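Local atomic coordinates of thermosome subunit (Methanococcoides burtonii, PDB entry 3AQ1), a protein that probably binds and hydrolyses ATP to assist the folding of other proteins, as a group II chaperonin of the TCP-1 family. Residues I94-D99 against G350-D355; T110-K115 against D339-D344; S125-K130 against D162-I167; V241-K246 against T312-C317. All blocks are in the same frame, centred on the assembly; numbering follows the deposited sequence.

Interaction 1: I94-D99 against G350-D355; sequences IAISPD and GVVIED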
loop_
_atom_site.group_PDB
_atom_site.type_symbol
_atom_site.label_atom_id
_atom_site.label_comp_id
_atom_site.label_asym_id
_atom_site.label_seq_id
_atom_site.Cartn_x
_atom_site.Cartn_y
_atom_site.Cartn_z
ATOM N N ILE A 94 15.728 0.219 11.193
ATOM C CA ILE A 94 16.419 1.214 10.386
ATOM C C ILE A 94 15.418 2.291 10.037
ATOM O O ILE A 94 14.328 1.984 9.568
ATOM C CB ILE A 94 16.924 0.587 9.087
ATOM C CG1 ILE A 94 17.799 -0.635 9.399
ATOM C CG2 ILE A 94 17.636 1.621 8.229
ATOM C CD1 ILE A 94 18.506 -1.209 8.207
ATOM N N ALA A 95 15.780 3.546 10.279
ATOM C CA ALA A 95 14.855 4.666 10.069
ATOM C C ALA A 95 14.818 5.120 8.622
ATOM O O ALA A 95 15.858 5.254 7.963
ATOM C CB ALA A 95 15.187 5.849 10.988
ATOM N N ILE A 96 13.606 5.359 8.138
ATOM C CA ILE A 96 13.407 5.779 6.764
ATOM C C ILE A 96 12.552 7.031 6.727
ATOM O O ILE A 96 11.405 7.018 7.156
ATOM C CB ILE A 96 12.746 4.667 5.934
ATOM C CG1 ILE A 96 13.590 3.407 6.018
ATOM C CG2 ILE A 96 12.603 5.096 4.472
ATOM C CD1 ILE A 96 14.933 3.555 5.319
ATOM N N SER A 97 13.130 8.111 6.217
ATOM C CA SER A 97 12.431 9.378 6.070
ATOM C C SER A 97 11.924 9.518 4.644
ATOM O O SER A 97 12.538 8.991 3.714
ATOM C CB SER A 97 13.380 10.531 6.400
ATOM O OG SER A 97 13.051 11.703 5.668
ATOM N N PRO A 98 10.807 10.242 4.463
ATOM C CA PRO A 98 10.294 10.546 3.122
ATOM C C PRO A 98 11.369 11.247 2.325
ATOM O O PRO A 98 11.191 11.490 1.136
ATOM C CB PRO A 98 9.157 11.535 3.391
ATOM C CG PRO A 98 8.766 11.309 4.795
ATOM C CD PRO A 98 10.019 10.898 5.518
ATOM N N ASP A 99 12.474 11.565 2.992
ATOM C CA ASP A 99 13.571 12.295 2.384
ATOM C C ASP A 99 14.716 11.407 1.973
ATOM O O ASP A 99 15.427 11.727 1.026
ATOM C CB ASP A 99 14.091 13.369 3.336
ATOM C CG ASP A 99 13.232 14.616 3.329
ATOM O OD1 ASP A 99 12.510 14.862 2.328
ATOM O OD2 ASP A 99 13.286 15.355 4.330
ATOM N N GLY A 350 4.912 3.291 0.550
ATOM C CA GLY A 350 3.920 3.949 1.377
ATOM C C GLY A 350 3.964 3.452 2.809
ATOM O O GLY A 350 4.090 4.227 3.753
ATOM N N VAL A 351 3.872 2.139 2.971
ATOM C CA VAL A 351 3.855 1.535 4.293
ATOM C C VAL A 351 5.147 1.773 5.073
ATOM O O VAL A 351 5.113 1.999 6.272
ATOM C CB VAL A 351 3.556 0.036 4.207
ATOM C CG1 VAL A 351 3.864 -0.649 5.540
ATOM C CG2 VAL A 351 2.102 -0.177 3.768
ATOM N N VAL A 352 6.287 1.732 4.399
ATOM C CA VAL A 352 7.543 2.029 5.069
ATOM C C VAL A 352 7.565 3.485 5.547
ATOM O O VAL A 352 7.909 3.762 6.698
ATOM C CB VAL A 352 8.759 1.743 4.161
ATOM C CG1 VAL A 352 10.016 2.339 4.740
ATOM C CG2 VAL A 352 8.930 0.254 3.958
ATOM N N ILE A 353 7.185 4.410 4.671
ATOM C CA ILE A 353 7.187 5.827 5.020
ATOM C C ILE A 353 6.265 6.083 6.211
ATOM O O ILE A 353 6.582 6.869 7.101
ATOM C CB ILE A 353 6.795 6.709 3.815
ATOM C CG1 ILE A 353 7.936 6.734 2.798
ATOM C CG2 ILE A 353 6.443 8.135 4.263
ATOM C CD1 ILE A 353 7.671 7.588 1.600
ATOM N N GLU A 354 5.130 5.400 6.239
ATOM C CA GLU A 354 4.231 5.517 7.378
ATOM C C GLU A 354 4.876 4.999 8.672
ATOM O O GLU A 354 4.916 5.724 9.670
ATOM C CB GLU A 354 2.889 4.831 7.096
ATOM C CG GLU A 354 1.993 5.635 6.174
ATOM C CD GLU A 354 0.682 4.940 5.852
ATOM O OE1 GLU A 354 0.646 3.686 5.834
ATOM O OE2 GLU A 354 -0.316 5.654 5.602
ATOM N N ASP A 355 5.386 3.764 8.651
ATOM C CA ASP A 355 6.061 3.186 9.815
ATOM C C ASP A 355 7.220 4.072 10.259
ATOM O O ASP A 355 7.501 4.179 11.452
ATOM C CB ASP A 355 6.629 1.791 9.515
ATOM C CG ASP A 355 5.555 0.717 9.340
ATOM O OD1 ASP A 355 4.392 0.925 9.761
ATOM O OD2 ASP A 355 5.898 -0.350 8.776
HETATM O O HOH W 1 8.774 8.188 7.075
#
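The ring of Pro-98 meets Ile-353 at one corner, through its CG. This Pro-98 CG lies 4.0 Å from CG2 of Ile-353, the short branch of that side chain.

The second apolar pair is Ile-96 with Val-352. Here one methyl does the work on the helix side. Val-352 CG1 is 3.8 Å from CB of Ile-96 and packs about as closely against both of its branches, CG1 and CG2. The methyl therefore sits against the branch point of the isoleucine and not against its tip. Val-352 CG1 stands opposite its own backbone N (chi1 167°), which carries it out from the helix toward the loop. The outer end of Ile-96, its CD1, leads away from the helix.

No direct hydrogen bond joins the two segments. A water does so instead. It donates to Ile-96 O at 2.9 Å and to Ile-353 O at 2.6 Å, tying the loop carbonyl to a carbonyl in the last turn of the helix. The contact is probably near the hinge between the equatorial and intermediate domains of the chaperonin.

Leu-104 of helix 101-109 touches both Ile-96 and Ile-353, and Ile-107 packs on Val-352. Leu-143, in a loop, touches Pro-98. A backbone hydrogen bond joins Ile-96 to Gly-356, just past the end of helix 332-355. Strand 94-95 pairs antiparallel with strand 357-360, which follows that helix. Val-358 of this strand touches both Ile-96 and Val-352.

Interaction 2: T110-K115 against D339-D344; sequences TAITGK and DHALND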
loop_
_atom_site.group_PDB
_atom_site.type_symbol
_atom_site.label_atom_id
_atom_site.label_comp_id
_atom_site.label_asym_id
_atom_site.label_seq_id
_atom_site.Cartn_x
_atom_site.Cartn_y
_atom_site.Cartn_z
ATOM N N THR A 110 12.729 -3.643 -4.022
ATOM C CA THR A 110 12.427 -4.979 -3.527
ATOM C C THR A 110 11.104 -5.538 -4.055
ATOM O O THR A 110 10.907 -6.759 -4.077
ATOM C CB THR A 110 12.402 -5.038 -1.981
ATOM O OG1 THR A 110 11.212 -4.408 -1.478
ATOM C CG2 THR A 110 13.645 -4.384 -1.386
ATOM N N ALA A 111 10.195 -4.664 -4.473
ATOM C CA ALA A 111 8.875 -5.116 -4.939
ATOM C C ALA A 111 8.833 -5.386 -6.447
ATOM O O ALA A 111 7.819 -5.828 -6.993
ATOM C CB ALA A 111 7.773 -4.124 -4.526
ATOM N N ILE A 112 9.961 -5.149 -7.097
ATOM C CA ILE A 112 10.043 -5.156 -8.542
ATOM C C ILE A 112 11.037 -6.218 -8.981
ATOM O O ILE A 112 12.241 -5.962 -9.073
ATOM C CB ILE A 112 10.507 -3.760 -9.057
ATOM C CG1 ILE A 112 9.647 -2.642 -8.446
ATOM C CG2 ILE A 112 10.525 -3.711 -10.583
ATOM C CD1 ILE A 112 10.028 -1.245 -8.920
ATOM N N THR A 113 10.536 -7.414 -9.260
ATOM C CA THR A 113 11.421 -8.541 -9.542
ATOM C C THR A 113 10.784 -9.591 -10.451
ATOM O O THR A 113 9.600 -9.519 -10.775
ATOM C CB THR A 113 11.901 -9.199 -8.235
ATOM O OG1 THR A 113 10.826 -9.200 -7.282
ATOM C CG2 THR A 113 13.091 -8.435 -7.652
ATOM N N GLY A 114 11.582 -10.565 -10.867
ATOM C CA GLY A 114 11.094 -11.599 -11.756
ATOM C C GLY A 114 11.610 -11.454 -13.175
ATOM O O GLY A 114 12.582 -10.740 -13.436
ATOM N N LYS A 115 10.955 -12.147 -14.098
ATOM C CA LYS A 115 11.367 -12.130 -15.493
ATOM C C LYS A 115 11.370 -10.706 -16.014
ATOM O O LYS A 115 10.392 -9.982 -15.852
ATOM C CB LYS A 115 10.437 -13.011 -16.336
ATOM C CG LYS A 115 10.490 -14.484 -15.956
ATOM C CD LYS A 115 9.230 -15.227 -16.361
ATOM C CE LYS A 115 9.243 -16.641 -15.800
ATOM N NZ LYS A 115 7.960 -17.360 -16.024
ATOM N N ASP A 339 2.483 -2.049 -14.488
ATOM C CA ASP A 339 1.396 -1.682 -13.595
ATOM C C ASP A 339 1.355 -2.557 -12.346
ATOM O O ASP A 339 1.301 -2.035 -11.233
ATOM C CB ASP A 339 0.041 -1.686 -14.298
ATOM C CG ASP A 339 -1.112 -1.461 -13.333
ATOM O OD1 ASP A 339 -1.553 -0.306 -13.191
ATOM O OD2 ASP A 339 -1.573 -2.437 -12.699
ATOM N N HIS A 340 1.376 -3.877 -12.510
ATOM C CA HIS A 340 1.362 -4.765 -11.340
ATOM C C HIS A 340 2.565 -4.455 -10.455
ATOM O O HIS A 340 2.435 -4.256 -9.242
ATOM C CB HIS A 340 1.324 -6.243 -11.738
ATOM C CG HIS A 340 0.010 -6.682 -12.315
ATOM N ND1 HIS A 340 -0.447 -6.257 -13.546
ATOM C CD2 HIS A 340 -0.943 -7.517 -11.832
ATOM C CE1 HIS A 340 -1.623 -6.805 -13.795
ATOM N NE2 HIS A 340 -1.946 -7.575 -12.770
ATOM N N ALA A 341 3.735 -4.361 -11.074
ATOM C CA ALA A 341 4.935 -4.075 -10.316
ATOM C C ALA A 341 4.802 -2.756 -9.522
ATOM O O ALA A 341 4.896 -2.754 -8.289
ATOM C CB ALA A 341 6.143 -4.067 -11.230
ATOM N N LEU A 342 4.564 -1.652 -10.232
ATOM C CA LEU A 342 4.346 -0.338 -9.613
ATOM C C LEU A 342 3.355 -0.375 -8.449
ATOM O O LEU A 342 3.621 0.189 -7.387
ATOM C CB LEU A 342 3.882 0.680 -10.666
ATOM C CG LEU A 342 3.652 2.149 -10.317
ATOM C CD1 LEU A 342 4.899 2.818 -9.769
ATOM C CD2 LEU A 342 3.216 2.825 -11.570
ATOM N N ASN A 343 2.213 -1.033 -8.641
ATOM C CA ASN A 343 1.245 -1.144 -7.559
ATOM C C ASN A 343 1.889 -1.707 -6.299
ATOM O O ASN A 343 1.696 -1.179 -5.223
ATOM C CB ASN A 343 0.018 -1.965 -7.970
ATOM C CG ASN A 343 -1.220 -1.108 -8.131
ATOM O OD1 ASN A 343 -1.583 -0.352 -7.226
ATOM N ND2 ASN A 343 -1.877 -1.217 -9.286
ATOM N N ASP A 344 2.679 -2.766 -6.428
ATOM C CA ASP A 344 3.338 -3.317 -5.255
ATOM C C ASP A 344 4.340 -2.348 -4.654
ATOM O O ASP A 344 4.326 -2.107 -3.448
ATOM C CB ASP A 344 4.017 -4.642 -5.575
ATOM C CG ASP A 344 3.033 -5.752 -5.792
ATOM O OD1 ASP A 344 1.909 -5.655 -5.260
ATOM O OD2 ASP A 344 3.384 -6.718 -6.502
#
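Ala-111, Ala-341 and Asp-344 bury the most surface in this contact. Ala-111 points its methyl at the helix. The CB atom of Ala-111 is 3.9 Å from CB of Asp-344 and equally near the backbone carbonyl carbon of that residue. The aspartate is thus met at the root of its side chain. Its CG lies beside the backbone N (chi1 -72°). This carries the acid group off from Ala-111, with 5.2 Å between Asp-344 CG and Ala-111 CB.

Ala-341 lies one turn earlier on the same side of the helix. Its CB is met by CG2 of Ile-112 at 4.4 Å, a loose apolar touch. An alanine in each pair lets the backbones come near. CA of Ile-112 is 5.5 Å from CA of Ala-341, and CA of Ala-111 is 5.8 Å from CA of Asp-344.

The loop that follows helix 101-109 is in this way laid against the long helix 332-355, which probably belongs to the intermediate domain of the chaperonin subunit. No hydrogen bond links the two segments, and the contact rests on packing alone. The same face of the helix continues the row beyond Asp-344. Ala-111 also touches Ala-345 and Val-348, and Ile-112 touches Ala-345.

Helix 121-132, which follows the loop, also meets the pair. Leu-124 of that helix packs against both Ile-112 and Ala-341. The CA-CB bond of Leu-342 leads away from the loop, and its side chain touches Thr-128 and Ile-153.

Interaction 3: S125-K130 against D162-I167; sequences SALTVK and DDSELI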
loop_
_atom_site.group_PDB
_atom_site.type_symbol
_atom_site.label_atom_id
_atom_site.label_comp_id
_atom_site.label_asym_id
_atom_site.label_seq_id
_atom_site.Cartn_x
_atom_site.Cartn_y
_atom_site.Cartn_z
ATOM N N SER A 125 11.628 2.193 -10.033
ATOM C CA SER A 125 11.857 2.558 -8.642
ATOM C C SER A 125 11.793 4.073 -8.458
ATOM O O SER A 125 11.159 4.582 -7.535
ATOM C CB SER A 125 13.212 2.024 -8.174
ATOM O OG SER A 125 13.202 0.615 -8.150
ATOM N N ALA A 126 12.471 4.777 -9.354
ATOM C CA ALA A 126 12.446 6.224 -9.390
ATOM C C ALA A 126 11.019 6.741 -9.510
ATOM O O ALA A 126 10.622 7.682 -8.833
ATOM C CB ALA A 126 13.280 6.721 -10.549
ATOM N N LEU A 127 10.254 6.117 -10.387
ATOM C CA LEU A 127 8.895 6.543 -10.640
ATOM C C LEU A 127 8.052 6.314 -9.389
ATOM O O LEU A 127 7.301 7.197 -8.981
ATOM C CB LEU A 127 8.329 5.792 -11.850
ATOM C CG LEU A 127 6.931 6.149 -12.313
ATOM C CD1 LEU A 127 6.825 7.650 -12.405
ATOM C CD2 LEU A 127 6.654 5.497 -13.651
ATOM N N THR A 128 8.186 5.135 -8.780
ATOM C CA THR A 128 7.491 4.843 -7.532
ATOM C C THR A 128 7.736 5.903 -6.457
ATOM O O THR A 128 6.802 6.387 -5.820
ATOM C CB THR A 128 7.941 3.524 -6.926
ATOM O OG1 THR A 128 7.657 2.457 -7.830
ATOM C CG2 THR A 128 7.192 3.296 -5.641
ATOM N N VAL A 129 9.004 6.246 -6.255
ATOM C CA VAL A 129 9.405 7.139 -5.180
ATOM C C VAL A 129 8.906 8.576 -5.410
ATOM O O VAL A 129 8.472 9.262 -4.483
ATOM C CB VAL A 129 10.943 7.065 -4.955
ATOM C CG1 VAL A 129 11.438 8.184 -4.054
ATOM C CG2 VAL A 129 11.320 5.722 -4.359
ATOM N N LYS A 130 8.940 9.008 -6.662
ATOM C CA LYS A 130 8.496 10.339 -7.036
ATOM C C LYS A 130 6.976 10.503 -6.899
ATOM O O LYS A 130 6.489 11.584 -6.583
ATOM C CB LYS A 130 8.945 10.616 -8.460
ATOM C CG LYS A 130 8.494 11.924 -9.035
ATOM C CD LYS A 130 9.174 12.150 -10.373
ATOM C CE LYS A 130 8.688 13.416 -11.058
ATOM N NZ LYS A 130 9.270 13.524 -12.433
ATOM N N ASP A 162 10.325 5.997 -19.444
ATOM C CA ASP A 162 10.834 7.351 -19.221
ATOM C C ASP A 162 9.823 8.422 -19.656
ATOM O O ASP A 162 9.884 9.567 -19.209
ATOM C CB ASP A 162 12.161 7.551 -19.966
ATOM C CG ASP A 162 13.353 6.946 -19.237
ATOM O OD1 ASP A 162 13.400 7.018 -17.983
ATOM O OD2 ASP A 162 14.254 6.417 -19.931
ATOM N N ASP A 163 8.905 8.040 -20.534
ATOM C CA ASP A 163 7.870 8.935 -21.010
ATOM C C ASP A 163 6.689 8.905 -20.050
ATOM O O ASP A 163 5.656 9.496 -20.326
ATOM C CB ASP A 163 7.370 8.513 -22.397
ATOM C CG ASP A 163 8.469 8.456 -23.437
ATOM O OD1 ASP A 163 9.438 9.243 -23.331
ATOM O OD2 ASP A 163 8.352 7.625 -24.369
ATOM N N SER A 164 6.812 8.198 -18.935
ATOM C CA SER A 164 5.720 8.198 -17.967
ATOM C C SER A 164 5.534 9.588 -17.349
ATOM O O SER A 164 6.496 10.314 -17.123
ATOM C CB SER A 164 5.928 7.114 -16.904
ATOM O OG SER A 164 5.711 5.827 -17.468
ATOM N N GLU A 165 4.289 9.975 -17.108
ATOM C CA GLU A 165 4.026 11.298 -16.558
ATOM C C GLU A 165 3.402 11.239 -15.176
ATOM O O GLU A 165 2.681 10.296 -14.835
ATOM C CB GLU A 165 3.112 12.107 -17.481
ATOM C CG GLU A 165 3.682 12.408 -18.846
ATOM C CD GLU A 165 2.654 13.026 -19.776
ATOM O OE1 GLU A 165 2.155 12.330 -20.692
ATOM O OE2 GLU A 165 2.343 14.212 -19.582
ATOM N N LEU A 166 3.681 12.267 -14.386
ATOM C CA LEU A 166 3.000 12.455 -13.123
ATOM C C LEU A 166 2.062 13.637 -13.260
ATOM O O LEU A 166 2.491 14.784 -13.211
ATOM C CB LEU A 166 4.008 12.703 -12.014
ATOM C CG LEU A 166 3.781 11.821 -10.795
ATOM C CD1 LEU A 166 3.989 10.365 -11.192
ATOM C CD2 LEU A 166 4.717 12.218 -9.675
ATOM N N ILE A 167 0.782 13.357 -13.456
ATOM C CA ILE A 167 -0.211 14.411 -13.592
ATOM C C ILE A 167 -0.763 14.803 -12.236
ATOM O O ILE A 167 -1.177 13.943 -11.465
ATOM C CB ILE A 167 -1.387 13.968 -14.460
ATOM C CG1 ILE A 167 -0.930 13.803 -15.909
ATOM C CG2 ILE A 167 -2.545 14.948 -14.328
ATOM C CD1 ILE A 167 0.183 14.729 -16.306
#
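Leu-127 and Leu-166 meet through their end methyls, CD1 of each, 4.1 Å apart. The two side chains run past each other in opposite directions. The other methyl of Leu-127, CD2, rests on Ser-164 CB at 3.7 Å. Leu-166 CD2 reaches the start of the Lys-130 side chain, 3.8 Å from its CG. It also lies against the Lys-130 carbonyl oxygen. The lysine is extended and contributes its carbon chain, not its amine.

Leu-127 and Lys-130 are about one helical turn apart. Each has CG opposite its backbone N (chi1 -177° and 176°), which sends both side chains out toward the segment 162-167. Ser-164 and Leu-166 are two residues apart and point the same way, while Glu-165 between them points away.

The next shell fixes these groups. Ser-164 OG is hydrogen-bonded to the backbone N of His-328. Strand 165-167 pairs antiparallel with strand 323-329, whose Leu-327 touches Leu-127 and Ser-164. On its far side, helix 121-132 packs against helices 101-109 and 332-355. This is helix-on-sheet packing, here at the edge strand of a mixed three-stranded sheet, probably in the intermediate domain.

Interaction 4: V241-K246 against T312-C317; sequences VVFCQK and TYVTGC
The first torsion of Phe-243 sets its ring beside the backbone N (chi1 -69°), and from there it reaches across to Thr-312 and Val-314. On the other side, Thr-312 turns its methyl CG2 opposite its own N, while OG1 is beside that N (chi1 -67°). The methyl is thereby presented to the ring, and the hydroxyl is left for other partners.

The far end of the phenylalanine makes the contact. Its CZ is 4.0 Å from CG2 of Thr-312. This methyl lies at the ring edge, in the plane of the ring, with CE1 of Phe-243 at 4.1 Å from Thr-312 CG2. Val-314 shares the ring tip, with its CG2 at 4.0 Å from Phe-243 CZ. The ring and the two smaller side chains approach from opposite directions. The backbones stay well apart, with 10.5 Å between CA of Phe-243 and CA of Thr-312.

Thr-312 and Val-314 point to the same side of their strand, and Tyr-313 between them points away. All three touching residues are buried. The hydroxyl of Thr-312 is satisfied there by the carbonyl of Lys-174 and by Tyr-262 OH.

Strand 241-244 lies parallel to both 184-193 and 262-264. Strand 310-317 pairs antiparallel with 169-172 and 300-305. The Phe-243 ring packs between the two strand groups of a mixed sheet, consistent with the apical domain of the chaperonin. Ile-190 and Leu-192 of strand 184-193 touch Phe-243, and Leu-275 of helix 269-279 packs on it as well.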
loop_
_atom_site.group_PDB
_atom_site.type_symbol
_atom_site.label_atom_id
_atom_site.label_comp_id
_atom_site.label_asym_id
_atom_site.label_seq_id
_atom_site.Cartn_x
_atom_site.Cartn_y
_atom_site.Cartn_z
ATOM N N VAL A 241 -19.539 20.926 -15.828
ATOM C CA VAL A 241 -18.977 19.666 -16.239
ATOM C C VAL A 241 -19.827 18.583 -15.612
ATOM O O VAL A 241 -20.126 18.631 -14.408
ATOM C CB VAL A 241 -17.537 19.557 -15.736
ATOM C CG1 VAL A 241 -17.027 18.155 -15.889
ATOM C CG2 VAL A 241 -16.659 20.570 -16.460
ATOM N N VAL A 242 -20.242 17.630 -16.438
ATOM C CA VAL A 242 -21.037 16.516 -15.957
ATOM C C VAL A 242 -20.357 15.206 -16.324
ATOM O O VAL A 242 -20.066 14.964 -17.491
ATOM C CB VAL A 242 -22.435 16.530 -16.576
ATOM C CG1 VAL A 242 -23.241 15.380 -16.054
ATOM C CG2 VAL A 242 -23.127 17.827 -16.269
ATOM N N PHE A 243 -20.086 14.380 -15.321
ATOM C CA PHE A 243 -19.664 12.999 -15.548
ATOM C C PHE A 243 -20.824 12.072 -15.229
ATOM O O PHE A 243 -21.339 12.067 -14.116
ATOM C CB PHE A 243 -18.464 12.641 -14.673
ATOM C CG PHE A 243 -17.200 13.336 -15.067
ATOM C CD1 PHE A 243 -16.421 12.844 -16.102
ATOM C CD2 PHE A 243 -16.781 14.476 -14.398
ATOM C CE1 PHE A 243 -15.247 13.488 -16.477
ATOM C CE2 PHE A 243 -15.610 15.117 -14.754
ATOM C CZ PHE A 243 -14.833 14.624 -15.795
ATOM N N CYS A 244 -21.253 11.293 -16.207
ATOM C CA CYS A 244 -22.362 10.382 -15.982
ATOM C C CYS A 244 -21.881 8.939 -16.054
ATOM O O CYS A 244 -21.148 8.559 -16.956
ATOM C CB CYS A 244 -23.482 10.627 -16.988
ATOM S SG CYS A 244 -24.911 9.579 -16.760
ATOM N N GLN A 245 -22.287 8.132 -15.089
ATOM C CA GLN A 245 -21.838 6.764 -15.060
ATOM C C GLN A 245 -22.522 5.984 -16.179
ATOM O O GLN A 245 -21.998 4.986 -16.652
ATOM C CB GLN A 245 -22.122 6.137 -13.697
ATOM C CG GLN A 245 -21.690 4.688 -13.588
ATOM C CD GLN A 245 -22.124 4.050 -12.290
ATOM O OE1 GLN A 245 -22.058 4.667 -11.225
ATOM N NE2 GLN A 245 -22.572 2.807 -12.369
ATOM N N LYS A 246 -23.690 6.445 -16.608
ATOM C CA LYS A 246 -24.447 5.707 -17.610
ATOM C C LYS A 246 -24.674 6.538 -18.857
ATOM O O LYS A 246 -23.901 7.442 -19.147
ATOM C CB LYS A 246 -25.767 5.186 -17.032
ATOM C CG LYS A 246 -25.600 3.898 -16.224
ATOM C CD LYS A 246 -26.505 3.861 -14.998
ATOM C CE LYS A 246 -26.113 2.722 -14.052
ATOM N NZ LYS A 246 -26.783 2.835 -12.715
ATOM N N THR A 312 -9.748 12.823 -20.782
ATOM C CA THR A 312 -10.207 13.957 -19.976
ATOM C C THR A 312 -9.341 14.234 -18.746
ATOM O O THR A 312 -9.334 13.449 -17.809
ATOM C CB THR A 312 -11.651 13.775 -19.529
ATOM O OG1 THR A 312 -12.507 13.825 -20.671
ATOM C CG2 THR A 312 -12.045 14.892 -18.595
ATOM N N TYR A 313 -8.613 15.351 -18.762
ATOM C CA TYR A 313 -7.776 15.771 -17.629
ATOM C C TYR A 313 -8.531 16.693 -16.630
ATOM O O TYR A 313 -9.101 17.710 -17.012
ATOM C CB TYR A 313 -6.521 16.491 -18.133
ATOM C CG TYR A 313 -5.515 15.630 -18.868
ATOM C CD1 TYR A 313 -4.240 15.415 -18.346
ATOM C CD2 TYR A 313 -5.822 15.047 -20.093
ATOM C CE1 TYR A 313 -3.319 14.640 -19.011
ATOM C CE2 TYR A 313 -4.896 14.259 -20.766
ATOM C CZ TYR A 313 -3.653 14.067 -20.223
ATOM O OH TYR A 313 -2.735 13.292 -20.891
ATOM N N VAL A 314 -8.522 16.322 -15.355
ATOM C CA VAL A 314 -9.106 17.130 -14.290
ATOM C C VAL A 314 -7.996 17.564 -13.322
ATOM O O VAL A 314 -7.638 16.831 -12.423
ATOM C CB VAL A 314 -10.172 16.326 -13.527
ATOM C CG1 VAL A 314 -10.814 17.169 -12.474
ATOM C CG2 VAL A 314 -11.216 15.806 -14.489
ATOM N N THR A 315 -7.442 18.755 -13.529
ATOM C CA THR A 315 -6.317 19.247 -12.733
ATOM C C THR A 315 -6.692 20.431 -11.829
ATOM O O THR A 315 -7.768 21.017 -11.949
ATOM C CB THR A 315 -5.155 19.695 -13.631
ATOM O OG1 THR A 315 -5.596 20.749 -14.486
ATOM C CG2 THR A 315 -4.696 18.566 -14.496
ATOM N N GLY A 316 -5.785 20.786 -10.929
ATOM C CA GLY A 316 -6.025 21.860 -9.980
ATOM C C GLY A 316 -7.162 21.586 -9.023
ATOM O O GLY A 316 -7.780 22.519 -8.544
ATOM N N CYS A 317 -7.437 20.313 -8.741
ATOM C CA CYS A 317 -8.641 19.928 -7.999
ATOM C C CYS A 317 -8.642 20.416 -6.568
ATOM O O CYS A 317 -7.583 20.637 -5.974
ATOM C CB CYS A 317 -8.859 18.416 -8.006
ATOM S SG CYS A 317 -9.549 17.749 -9.503
#

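How the interactions relate
Interactions 1 and 2 share helix 332-355. Their centres are about 19 Å apart, and interaction 1 uses the later end of the helix. Interaction 3 lies about 14 Å from interaction 2, centre to centre, and touches it, for example where Ile-112 packs on Ser-125. Interaction 4 is the outlier, about 33 Å from interaction 1 between centres. It still touches interaction 3, where Ile-167 meets Tyr-313 and Thr-315. Along the chain, interaction 1 encloses interaction 2, which in turn encloses 3 and then 4. The chain thus runs out and returns, consistent with a chaperonin subunit whose intermediate domain joins the equatorial and apical domains by two crossings.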